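Local coordinates for tubulin-like protein CetZ (Methanosaeta thermophila, PDB 3ZID) that binds GTP and probably hydrolyses it as a tubulin/FtsZ-type cytoskeletal protein, and probably helps control archaeal cell shape, at residues K241-L254 against Y283-L296. Sequence-based numbering, arbitrary orientation.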
loop_
_atom_site.group_PDB
_atom_site.type_symbol
_atom_site.label_atom_id
_atom_site.label_comp_id
_atom_site.label_asym_id
_atom_site.label_seq_id
_atom_site.Cartn_x
_atom_site.Cartn_y
_atom_site.Cartn_z
ATOM N N LYS A 241 20.137 14.373 -16.444
ATOM C CA LYS A 241 20.805 15.630 -16.786
ATOM C C LYS A 241 20.594 16.028 -18.247
ATOM O O LYS A 241 20.495 17.212 -18.567
ATOM C CB LYS A 241 22.289 15.564 -16.417
ATOM C CG LYS A 241 22.983 16.909 -16.474
ATOM C CD LYS A 241 24.459 16.819 -16.110
ATOM C CE LYS A 241 24.621 16.788 -14.590
ATOM N NZ LYS A 241 26.042 16.780 -14.151
ATOM N N LYS A 242 20.607 15.035 -19.130
ATOM C CA LYS A 242 20.381 15.248 -20.554
ATOM C C LYS A 242 19.065 15.970 -20.767
ATOM O O LYS A 242 19.032 17.034 -21.360
ATOM C CB LYS A 242 20.232 13.914 -21.293
ATOM C CG LYS A 242 21.318 12.880 -21.135
ATOM C CD LYS A 242 20.736 11.524 -21.543
ATOM C CE LYS A 242 21.764 10.408 -21.531
ATOM N NZ LYS A 242 21.118 9.082 -21.793
ATOM N N SER A 243 17.975 15.350 -20.314
ATOM C CA SER A 243 16.631 15.892 -20.493
ATOM C C SER A 243 15.948 16.180 -19.168
ATOM O O SER A 243 15.265 15.315 -18.614
ATOM C CB SER A 243 15.781 14.939 -21.321
ATOM O OG SER A 243 15.638 13.704 -20.654
ATOM N N PRO A 244 16.118 17.405 -18.665
ATOM C CA PRO A 244 15.580 17.895 -17.391
ATOM C C PRO A 244 14.180 18.509 -17.535
ATOM O O PRO A 244 13.685 19.130 -16.594
ATOM C CB PRO A 244 16.582 18.969 -16.995
ATOM C CG PRO A 244 16.997 19.549 -18.319
ATOM C CD PRO A 244 17.011 18.400 -19.295
ATOM N N SER A 245 13.551 18.313 -18.692
ATOM C CA SER A 245 12.242 18.893 -18.984
ATOM C C SER A 245 11.210 18.579 -17.896
ATOM O O SER A 245 10.870 17.407 -17.656
ATOM C CB SER A 245 11.754 18.331 -20.325
ATOM O OG SER A 245 10.384 18.598 -20.554
ATOM N N ILE A 246 10.680 19.634 -17.278
ATOM C CA ILE A 246 9.700 19.483 -16.203
ATOM C C ILE A 246 8.389 18.936 -16.760
ATOM O O ILE A 246 7.732 18.120 -16.132
ATOM C CB ILE A 246 9.432 20.807 -15.475
ATOM C CG1 ILE A 246 10.722 21.341 -14.859
ATOM C CG2 ILE A 246 8.416 20.612 -14.353
ATOM C CD1 ILE A 246 11.187 20.545 -13.681
ATOM N N ARG A 247 8.022 19.396 -17.945
ATOM C CA ARG A 247 6.841 18.903 -18.622
ATOM C C ARG A 247 6.897 17.395 -18.773
ATOM O O ARG A 247 5.940 16.692 -18.453
ATOM C CB ARG A 247 6.737 19.554 -19.996
ATOM C CG ARG A 247 5.731 18.909 -20.927
ATOM C CD ARG A 247 5.723 19.640 -22.258
ATOM N NE ARG A 247 4.557 19.327 -23.076
ATOM C CZ ARG A 247 4.156 20.067 -24.104
ATOM N NH1 ARG A 247 4.826 21.164 -24.426
ATOM N NH2 ARG A 247 3.085 19.715 -24.808
ATOM N N ALA A 248 8.029 16.898 -19.257
ATOM C CA ALA A 248 8.183 15.471 -19.453
ATOM C C ALA A 248 8.241 14.774 -18.108
ATOM O O ALA A 248 7.664 13.706 -17.926
ATOM C CB ALA A 248 9.414 15.155 -20.273
ATOM N N ALA A 249 8.948 15.387 -17.168
ATOM C CA ALA A 249 9.029 14.834 -15.833
ATOM C C ALA A 249 7.624 14.741 -15.223
ATOM O O ALA A 249 7.295 13.718 -14.662
ATOM C CB ALA A 249 9.980 15.628 -14.958
ATOM N N ILE A 250 6.794 15.786 -15.337
ATOM C CA ILE A 250 5.427 15.756 -14.802
ATOM C C ILE A 250 4.581 14.683 -15.455
ATOM O O ILE A 250 3.977 13.878 -14.750
ATOM C CB ILE A 250 4.696 17.097 -14.896
ATOM C CG1 ILE A 250 5.298 18.071 -13.891
ATOM C CG2 ILE A 250 3.203 16.901 -14.589
ATOM C CD1 ILE A 250 4.774 19.490 -14.017
ATOM N N LYS A 251 4.588 14.599 -16.782
ATOM C CA LYS A 251 3.848 13.548 -17.513
ATOM C C LYS A 251 4.253 12.116 -17.175
ATOM O O LYS A 251 3.400 11.256 -17.022
ATOM C CB LYS A 251 4.012 13.741 -19.029
ATOM C CG LYS A 251 3.443 12.571 -19.834
ATOM C CD LYS A 251 3.415 12.831 -21.345
ATOM C CE LYS A 251 2.794 11.632 -22.077
ATOM N NZ LYS A 251 2.458 11.911 -23.511
ATOM N N ASN A 252 5.558 11.863 -17.102
ATOM C CA ASN A 252 6.100 10.525 -16.835
ATOM C C ASN A 252 5.775 9.934 -15.442
ATOM O O ASN A 252 5.789 8.727 -15.253
ATOM C CB ASN A 252 7.604 10.551 -17.024
ATOM C CG ASN A 252 7.988 10.579 -18.462
ATOM O OD1 ASN A 252 7.182 10.254 -19.325
ATOM N ND2 ASN A 252 9.190 11.066 -18.746
ATOM N N SER A 253 5.560 10.808 -14.461
ATOM C CA SER A 253 5.114 10.438 -13.108
ATOM C C SER A 253 3.625 10.171 -13.077
ATOM O O SER A 253 3.108 9.674 -12.078
ATOM C CB SER A 253 5.430 11.531 -12.097
ATOM O OG SER A 253 4.510 12.596 -12.264
ATOM N N LEU A 254 2.921 10.578 -14.135
ATOM C CA LEU A 254 1.487 10.320 -14.188
ATOM C C LEU A 254 1.113 9.226 -15.163
ATOM O O LEU A 254 -0.051 8.846 -15.247
ATOM C CB LEU A 254 0.698 11.571 -14.553
ATOM C CG LEU A 254 0.789 12.713 -13.573
ATOM C CD1 LEU A 254 0.090 13.889 -14.210
ATOM C CD2 LEU A 254 0.099 12.264 -12.312
ATOM N N TYR A 283 16.658 24.547 -12.505
ATOM C CA TYR A 283 15.727 23.763 -13.301
ATOM C C TYR A 283 14.274 24.167 -13.133
ATOM O O TYR A 283 13.421 23.675 -13.868
ATOM C CB TYR A 283 15.850 22.299 -12.937
ATOM C CG TYR A 283 17.181 21.699 -13.284
ATOM C CD1 TYR A 283 17.690 21.792 -14.576
ATOM C CD2 TYR A 283 17.909 20.996 -12.333
ATOM C CE1 TYR A 283 18.897 21.216 -14.914
ATOM C CE2 TYR A 283 19.118 20.418 -12.660
ATOM C CZ TYR A 283 19.608 20.533 -13.956
ATOM O OH TYR A 283 20.808 19.953 -14.285
ATOM N N LEU A 284 13.984 25.022 -12.155
ATOM C CA LEU A 284 12.593 25.287 -11.748
ATOM C C LEU A 284 12.043 26.598 -12.271
ATOM O O LEU A 284 12.334 27.677 -11.755
ATOM C CB LEU A 284 12.446 25.227 -10.225
ATOM C CG LEU A 284 12.914 23.943 -9.535
ATOM C CD1 LEU A 284 12.864 24.083 -8.023
ATOM C CD2 LEU A 284 12.146 22.706 -9.985
ATOM N N ASN A 285 11.246 26.500 -13.321
ATOM C CA ASN A 285 10.586 27.643 -13.914
ATOM C C ASN A 285 9.134 27.609 -13.462
ATOM O O ASN A 285 8.351 26.785 -13.943
ATOM C CB ASN A 285 10.694 27.526 -15.439
ATOM C CG ASN A 285 10.103 28.714 -16.178
ATOM O OD1 ASN A 285 9.134 29.342 -15.736
ATOM N ND2 ASN A 285 10.678 29.014 -17.335
ATOM N N VAL A 286 8.794 28.465 -12.504
ATOM C CA VAL A 286 7.458 28.467 -11.923
ATOM C C VAL A 286 6.345 28.652 -12.944
ATOM O O VAL A 286 5.306 28.006 -12.871
ATOM C CB VAL A 286 7.332 29.520 -10.801
ATOM C CG1 VAL A 286 5.983 29.391 -10.106
ATOM C CG2 VAL A 286 8.445 29.342 -9.820
ATOM N N ASP A 287 6.575 29.538 -13.894
ATOM C CA ASP A 287 5.617 29.800 -14.952
ATOM C C ASP A 287 5.374 28.573 -15.800
ATOM O O ASP A 287 4.227 28.222 -16.088
ATOM C CB ASP A 287 6.132 30.931 -15.843
ATOM C CG ASP A 287 5.133 31.331 -16.905
ATOM O OD1 ASP A 287 3.916 31.161 -16.682
ATOM O OD2 ASP A 287 5.565 31.797 -17.978
ATOM N N GLU A 288 6.454 27.909 -16.188
ATOM C CA GLU A 288 6.347 26.668 -16.961
ATOM C C GLU A 288 5.631 25.579 -16.156
ATOM O O GLU A 288 4.783 24.873 -16.682
ATOM C CB GLU A 288 7.732 26.173 -17.404
ATOM C CG GLU A 288 7.751 24.744 -17.893
ATOM C CD GLU A 288 9.155 24.221 -18.168
ATOM O OE1 GLU A 288 10.121 24.807 -17.630
ATOM O OE2 GLU A 288 9.286 23.201 -18.890
ATOM N N ILE A 289 5.982 25.436 -14.882
ATOM C CA ILE A 289 5.375 24.393 -14.050
ATOM C C ILE A 289 3.875 24.648 -13.930
ATOM O O ILE A 289 3.064 23.733 -14.048
ATOM C CB ILE A 289 6.019 24.343 -12.670
ATOM C CG1 ILE A 289 7.471 23.869 -12.802
ATOM C CG2 ILE A 289 5.213 23.428 -11.732
ATOM C CD1 ILE A 289 8.383 24.291 -11.657
ATOM N N THR A 290 3.525 25.909 -13.704
ATOM C CA THR A 290 2.143 26.325 -13.575
ATOM C C THR A 290 1.333 25.992 -14.824
ATOM O O THR A 290 0.232 25.429 -14.726
ATOM C CB THR A 290 2.061 27.811 -13.220
ATOM O OG1 THR A 290 2.694 27.995 -11.944
ATOM C CG2 THR A 290 0.613 28.264 -13.119
ATOM N N LYS A 291 1.910 26.288 -15.986
ATOM C CA LYS A 291 1.281 25.999 -17.269
ATOM C C LYS A 291 1.057 24.503 -17.445
ATOM O O LYS A 291 -0.021 24.074 -17.873
ATOM C CB LYS A 291 2.132 26.544 -18.420
ATOM C CG LYS A 291 2.047 28.034 -18.598
ATOM C CD LYS A 291 3.180 28.547 -19.474
ATOM C CE LYS A 291 3.118 30.058 -19.626
ATOM N NZ LYS A 291 4.395 30.613 -20.151
ATOM N N GLU A 292 2.050 23.701 -17.062
ATOM C CA GLU A 292 1.882 22.250 -17.113
ATOM C C GLU A 292 0.805 21.744 -16.177
ATOM O O GLU A 292 0.031 20.866 -16.547
ATOM C CB GLU A 292 3.201 21.535 -16.850
ATOM C CG GLU A 292 4.239 21.813 -17.924
ATOM C CD GLU A 292 3.755 21.407 -19.313
ATOM O OE1 GLU A 292 3.019 20.397 -19.419
ATOM O OE2 GLU A 292 4.109 22.098 -20.298
ATOM N N ILE A 293 0.722 22.318 -14.983
ATOM C CA ILE A 293 -0.292 21.895 -14.025
ATOM C C ILE A 293 -1.675 22.238 -14.582
ATOM O O ILE A 293 -2.597 21.405 -14.559
ATOM C CB ILE A 293 -0.101 22.553 -12.630
ATOM C CG1 ILE A 293 1.223 22.122 -11.982
ATOM C CG2 ILE A 293 -1.278 22.235 -11.725
ATOM C CD1 ILE A 293 1.515 20.641 -12.062
ATOM N N GLU A 294 -1.807 23.446 -15.121
ATOM C CA GLU A 294 -3.064 23.856 -15.747
ATOM C C GLU A 294 -3.548 22.840 -16.785
ATOM O O GLU A 294 -4.746 22.572 -16.882
ATOM C CB GLU A 294 -2.929 25.242 -16.385
ATOM C CG GLU A 294 -2.745 26.380 -15.386
ATOM C CD GLU A 294 -2.701 27.752 -16.050
ATOM O OE1 GLU A 294 -2.537 27.818 -17.288
ATOM O OE2 GLU A 294 -2.829 28.766 -15.327
ATOM N N SER A 295 -2.614 22.261 -17.539
ATOM C CA SER A 295 -2.943 21.229 -18.523
ATOM C C SER A 295 -3.641 20.038 -17.897
ATOM O O SER A 295 -4.599 19.525 -18.456
ATOM C CB SER A 295 -1.687 20.734 -19.239
ATOM O OG SER A 295 -0.929 21.817 -19.724
ATOM N N LEU A 296 -3.167 19.618 -16.729
ATOM C CA LEU A 296 -3.689 18.438 -16.034
ATOM C C LEU A 296 -5.147 18.534 -15.634
ATOM O O LEU A 296 -5.815 17.512 -15.452
ATOM C CB LEU A 296 -2.875 18.135 -14.782
ATOM C CG LEU A 296 -1.415 17.776 -14.994
ATOM C CD1 LEU A 296 -0.801 17.302 -13.669
ATOM C CD2 LEU A 296 -1.348 16.698 -16.061
HETATM O O HOH W 1 13.957 22.396 -16.204
HETATM O O HOH W 2 11.633 22.471 -18.250
#
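Ile246 and Ile250 of helix 246-252 meet Ile289, Glu292 and Ile293 of helix 286-296 where two helices lie side by side on the mixed four-stranded sheet of the C-terminal domain of a tubulin/FtsZ fold. The pair illustrates how helices covering one sheet divide their shared seam: apolar branches toward the strands, polar ends toward the solvent side. The axes come within 9.9 Å and run in roughly the same direction, crossing at -35°. Ile246 has CG1 beside the backbone N (chi1 -60°), which leaves CG2 anti to that N and turned to Ile289 CG1 at 3.7 Å, while its other branch, CG1 and CD1, packs against the carbonyl O of Tyr283. One turn on, Ile250 CD1 packs against Glu292 CB and, with the two side chains nearly perpendicular, against Ile293 CD1. Both Ile246 and Ile250 also rest on Ile277 of strand 270-279, so they fill the wedge between helices and sheet. Leu254 closes the far end, tip to tip with Leu296.

On the outer side of the seam, Glu292 bends at chi2 (-58°), folding its carboxylate back across the extended aliphatic chain of Arg247 at about a right angle. The link to the guanidinium is a long salt bridge of charges alone, since Glu292 OE2 lies well out of its plane. At the N-terminal end, away from Leu254, Pro244 CB touches Tyr283 CE1 at 3.8 Å. Two waters bridge the segments there: one joins the turns leading into the helices, donating to Tyr283 O and weakly to Pro244 O; the second accepts from Ile246 N at 3.1 Å and donates to Glu288 OE2.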